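Local coordinates for AimR transcriptional regulator (Bacillus phage phi3T, PDB 5ZVV), which activates transcription of the phage aimX locus as a homodimer and, on binding the arbitrium peptide, becomes an inactive monomer, switching infection from lysis to lysogeny, at residues 191-202 with 226-237. Sequence-based numbering, arbitrary orientation.
Sequences SRVSMLEANISL and ICFFAYLTIGNT
Segments 191-202 and 226-237, from helices 184-203 and 224-237, run in nearly the same direction, their axes 10.4 Å apart at closest approach and inclined by 21°, with Met-195 opposite Ala-230 and Asn-199 opposite Thr-233. Met-195, a selenomethionine, is the central knob, set among Ile-226, Phe-229, Ala-230 and Thr-233. Its chain leaves beside the backbone N and bends again at chi2 (-38°) and chi3, which lays SE against the methyl of Ala-230 (SE to CB 3.7 Å) and brings CE to the carbonyl O of Phe-229 at 3.3 Å. Phe-229 O is gripped twice within its own helix, by Thr-233 N and, from the opposite face of the carbonyl plane, by Thr-233 OG1 (2.7 Å). This bond helps fix the rotamer that leaves Thr-233 CG2 3.7 Å from Leu-202 CD1. Thr-233 thus forms the reciprocal knob, held among Met-195, Ala-198, Asn-199 and Leu-202. Leu-202 closes one end of the interface: with CG anti to its N (chi1 -178°), CD1 touches Asn-236 CB (3.5 Å) and also Thr-237 CG2. At the other end, Ile-226 packs both methyl branches on Met-195 CG. Helix 207-220, which connects the two, touches Ala-198 and Thr-233 through His-213 and Ser-214. This direct, near-parallel packing of two helices separated in sequence by one other helix is consistent with the TPR-like alpha-solenoid expected from the family's place in the TPR clan.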
loop_
_atom_site.group_PDB
_atom_site.type_symbol
_atom_site.label_atom_id
_atom_site.label_comp_id
_atom_site.label_asym_id
_atom_site.label_seq_id
_atom_site.Cartn_x
_atom_site.Cartn_y
_atom_site.Cartn_z
ATOM N N SER A 191 -20.233 11.877 -5.829
ATOM C CA SER A 191 -19.454 13.054 -5.452
ATOM C C SER A 191 -18.286 12.677 -4.544
ATOM O O SER A 191 -17.162 13.167 -4.731
ATOM C CB SER A 191 -20.359 14.087 -4.783
ATOM O OG SER A 191 -20.921 13.575 -3.587
ATOM N N ARG A 192 -18.529 11.794 -3.568
ATOM C CA ARG A 192 -17.451 11.326 -2.695
ATOM C C ARG A 192 -16.288 10.757 -3.502
ATOM O O ARG A 192 -15.143 11.224 -3.397
ATOM C CB ARG A 192 -17.980 10.267 -1.725
ATOM C CG ARG A 192 -18.880 10.763 -0.604
ATOM C CD ARG A 192 -19.303 9.573 0.246
ATOM N NE ARG A 192 -20.180 9.915 1.360
ATOM C CZ ARG A 192 -19.754 10.204 2.587
ATOM N NH1 ARG A 192 -18.457 10.213 2.858
ATOM N NH2 ARG A 192 -20.629 10.491 3.540
ATOM N N VAL A 193 -16.568 9.733 -4.315
ATOM C CA VAL A 193 -15.517 9.086 -5.094
ATOM C C VAL A 193 -14.852 10.080 -6.037
ATOM O O VAL A 193 -13.640 10.009 -6.273
ATOM C CB VAL A 193 -16.095 7.874 -5.850
ATOM C CG1 VAL A 193 -15.022 7.215 -6.708
ATOM C CG2 VAL A 193 -16.684 6.877 -4.864
ATOM N N SER A 194 -15.621 11.031 -6.573
ATOM C CA SER A 194 -15.044 12.048 -7.445
ATOM C C SER A 194 -13.986 12.857 -6.711
ATOM O O SER A 194 -12.900 13.106 -7.245
ATOM C CB SER A 194 -16.139 12.966 -7.988
ATOM O OG SER A 194 -16.733 12.422 -9.152
HETATM N N MSE A 195 -14.281 13.276 -5.484
HETATM C CA MSE A 195 -13.292 14.050 -4.743
HETATM C C MSE A 195 -12.061 13.216 -4.398
HETATM O O MSE A 195 -10.918 13.683 -4.545
HETATM C CB MSE A 195 -13.907 14.642 -3.475
HETATM C CG MSE A 195 -14.699 15.906 -3.758
HETATM SE SE MSE A 195 -13.812 16.987 -5.136
HETATM C CE MSE A 195 -12.158 17.407 -4.175
ATOM N N LEU A 196 -12.296 11.981 -3.949
ATOM C CA LEU A 196 -11.178 11.108 -3.600
ATOM C C LEU A 196 -10.247 10.900 -4.791
ATOM O O LEU A 196 -9.023 11.054 -4.676
ATOM C CB LEU A 196 -11.707 9.774 -3.068
ATOM C CG LEU A 196 -12.286 9.890 -1.654
ATOM C CD1 LEU A 196 -13.003 8.620 -1.228
ATOM C CD2 LEU A 196 -11.180 10.236 -0.664
ATOM N N GLU A 197 -10.813 10.567 -5.954
ATOM C CA GLU A 197 -9.990 10.377 -7.142
ATOM C C GLU A 197 -9.361 11.681 -7.611
ATOM O O GLU A 197 -8.277 11.661 -8.203
ATOM C CB GLU A 197 -10.820 9.752 -8.259
ATOM C CG GLU A 197 -11.204 8.314 -7.984
ATOM C CD GLU A 197 -12.120 7.746 -9.041
ATOM O OE1 GLU A 197 -12.855 8.533 -9.677
ATOM O OE2 GLU A 197 -12.103 6.513 -9.237
ATOM N N ALA A 198 -10.016 12.818 -7.360
ATOM C CA ALA A 198 -9.412 14.100 -7.702
ATOM C C ALA A 198 -8.125 14.323 -6.918
ATOM O O ALA A 198 -7.105 14.739 -7.485
ATOM C CB ALA A 198 -10.400 15.239 -7.445
ATOM N N ASN A 199 -8.150 14.047 -5.613
ATOM C CA ASN A 199 -6.933 14.209 -4.821
ATOM C C ASN A 199 -5.885 13.164 -5.195
ATOM O O ASN A 199 -4.682 13.462 -5.203
ATOM C CB ASN A 199 -7.263 14.151 -3.332
ATOM C CG ASN A 199 -8.020 15.377 -2.857
ATOM O OD1 ASN A 199 -7.852 16.475 -3.395
ATOM N ND2 ASN A 199 -8.859 15.197 -1.844
ATOM N N ILE A 200 -6.319 11.940 -5.515
ATOM C CA ILE A 200 -5.384 10.939 -6.027
ATOM C C ILE A 200 -4.667 11.468 -7.264
ATOM O O ILE A 200 -3.438 11.384 -7.379
ATOM C CB ILE A 200 -6.113 9.620 -6.336
ATOM C CG1 ILE A 200 -6.602 8.950 -5.052
ATOM C CG2 ILE A 200 -5.202 8.683 -7.113
ATOM C CD1 ILE A 200 -7.389 7.683 -5.303
ATOM N N SER A 201 -5.429 12.034 -8.202
ATOM C CA SER A 201 -4.846 12.504 -9.453
ATOM C C SER A 201 -3.909 13.678 -9.219
ATOM O O SER A 201 -2.834 13.747 -9.826
ATOM C CB SER A 201 -5.952 12.886 -10.434
ATOM O OG SER A 201 -6.787 11.772 -10.699
ATOM N N LEU A 202 -4.297 14.612 -8.347
ATOM C CA LEU A 202 -3.416 15.735 -8.044
ATOM C C LEU A 202 -2.112 15.256 -7.422
ATOM O O LEU A 202 -1.037 15.785 -7.730
ATOM C CB LEU A 202 -4.122 16.729 -7.119
ATOM C CG LEU A 202 -3.365 18.002 -6.725
ATOM C CD1 LEU A 202 -4.346 19.139 -6.542
ATOM C CD2 LEU A 202 -2.562 17.811 -5.441
ATOM N N ILE A 226 -18.091 19.298 -0.384
ATOM C CA ILE A 226 -17.636 18.747 -1.658
ATOM C C ILE A 226 -17.157 19.861 -2.580
ATOM O O ILE A 226 -16.048 19.806 -3.123
ATOM C CB ILE A 226 -18.754 17.918 -2.314
ATOM C CG1 ILE A 226 -19.056 16.664 -1.485
ATOM C CG2 ILE A 226 -18.384 17.551 -3.755
ATOM C CD1 ILE A 226 -17.905 15.680 -1.408
ATOM N N CYS A 227 -17.982 20.892 -2.764
ATOM C CA CYS A 227 -17.625 21.957 -3.695
ATOM C C CYS A 227 -16.424 22.749 -3.197
ATOM O O CYS A 227 -15.567 23.155 -3.993
ATOM C CB CYS A 227 -18.821 22.876 -3.925
ATOM S SG CYS A 227 -20.213 22.079 -4.747
ATOM N N PHE A 228 -16.345 22.976 -1.882
ATOM C CA PHE A 228 -15.197 23.675 -1.314
ATOM C C PHE A 228 -13.901 22.940 -1.628
ATOM O O PHE A 228 -12.956 23.528 -2.168
ATOM C CB PHE A 228 -15.369 23.844 0.198
ATOM C CG PHE A 228 -14.126 24.329 0.890
ATOM C CD1 PHE A 228 -13.771 25.669 0.845
ATOM C CD2 PHE A 228 -13.305 23.446 1.571
ATOM C CE1 PHE A 228 -12.622 26.115 1.466
ATOM C CE2 PHE A 228 -12.155 23.891 2.198
ATOM C CZ PHE A 228 -11.814 25.225 2.143
ATOM N N PHE A 229 -13.837 21.646 -1.305
ATOM C CA PHE A 229 -12.616 20.905 -1.600
ATOM C C PHE A 229 -12.398 20.718 -3.097
ATOM O O PHE A 229 -11.255 20.521 -3.524
ATOM C CB PHE A 229 -12.628 19.556 -0.883
ATOM C CG PHE A 229 -12.292 19.661 0.576
ATOM C CD1 PHE A 229 -11.012 20.013 0.977
ATOM C CD2 PHE A 229 -13.253 19.435 1.545
ATOM C CE1 PHE A 229 -10.694 20.126 2.317
ATOM C CE2 PHE A 229 -12.943 19.547 2.891
ATOM C CZ PHE A 229 -11.661 19.892 3.276
ATOM N N ALA A 230 -13.456 20.802 -3.904
ATOM C CA ALA A 230 -13.287 20.707 -5.348
ATOM C C ALA A 230 -12.586 21.943 -5.902
ATOM O O ALA A 230 -11.603 21.829 -6.646
ATOM C CB ALA A 230 -14.643 20.502 -6.019
ATOM N N TYR A 231 -13.077 23.138 -5.549
ATOM C CA TYR A 231 -12.409 24.360 -5.998
ATOM C C TYR A 231 -11.030 24.506 -5.369
ATOM O O TYR A 231 -10.109 25.032 -6.007
ATOM C CB TYR A 231 -13.277 25.581 -5.691
ATOM C CG TYR A 231 -14.422 25.746 -6.657
ATOM C CD1 TYR A 231 -14.186 26.086 -7.985
ATOM C CD2 TYR A 231 -15.736 25.555 -6.252
ATOM C CE1 TYR A 231 -15.226 26.235 -8.881
ATOM C CE2 TYR A 231 -16.785 25.700 -7.141
ATOM C CZ TYR A 231 -16.523 26.040 -8.455
ATOM O OH TYR A 231 -17.560 26.186 -9.347
ATOM N N LEU A 232 -10.874 24.048 -4.125
ATOM C CA LEU A 232 -9.551 23.984 -3.517
ATOM C C LEU A 232 -8.610 23.125 -4.352
ATOM O O LEU A 232 -7.454 23.502 -4.588
ATOM C CB LEU A 232 -9.669 23.437 -2.093
ATOM C CG LEU A 232 -8.530 23.709 -1.115
ATOM C CD1 LEU A 232 -8.411 25.202 -0.841
ATOM C CD2 LEU A 232 -8.747 22.934 0.181
ATOM N N THR A 233 -9.096 21.975 -4.831
ATOM C CA THR A 233 -8.254 21.091 -5.633
ATOM C C THR A 233 -7.913 21.717 -6.981
ATOM O O THR A 233 -6.766 21.632 -7.432
ATOM C CB THR A 233 -8.941 19.739 -5.833
ATOM O OG1 THR A 233 -9.165 19.119 -4.561
ATOM C CG2 THR A 233 -8.072 18.821 -6.684
ATOM N N ILE A 234 -8.892 22.343 -7.640
ATOM C CA ILE A 234 -8.628 22.988 -8.927
ATOM C C ILE A 234 -7.563 24.069 -8.769
ATOM O O ILE A 234 -6.549 24.095 -9.489
ATOM C CB ILE A 234 -9.935 23.557 -9.515
ATOM C CG1 ILE A 234 -10.883 22.418 -9.905
ATOM C CG2 ILE A 234 -9.649 24.464 -10.711
ATOM C CD1 ILE A 234 -12.256 22.878 -10.348
ATOM N N GLY A 235 -7.775 24.971 -7.804
ATOM C CA GLY A 235 -6.774 25.985 -7.527
ATOM C C GLY A 235 -5.409 25.390 -7.249
ATOM O O GLY A 235 -4.389 25.923 -7.688
ATOM N N ASN A 236 -5.372 24.267 -6.528
ATOM C CA ASN A 236 -4.097 23.603 -6.277
ATOM C C ASN A 236 -3.465 23.111 -7.574
ATOM O O ASN A 236 -2.240 23.177 -7.738
ATOM C CB ASN A 236 -4.281 22.443 -5.299
ATOM C CG ASN A 236 -4.553 22.912 -3.886
ATOM O OD1 ASN A 236 -4.347 24.079 -3.561
ATOM N ND2 ASN A 236 -5.012 22.002 -3.036
ATOM N N THR A 237 -4.278 22.622 -8.512
ATOM C CA THR A 237 -3.723 22.199 -9.794
ATOM C C THR A 237 -3.220 23.373 -10.618
ATOM O O THR A 237 -2.457 23.159 -11.566
ATOM C CB THR A 237 -4.750 21.426 -10.626
ATOM O OG1 THR A 237 -5.818 22.303 -11.002
ATOM C CG2 THR A 237 -5.298 20.239 -9.856
#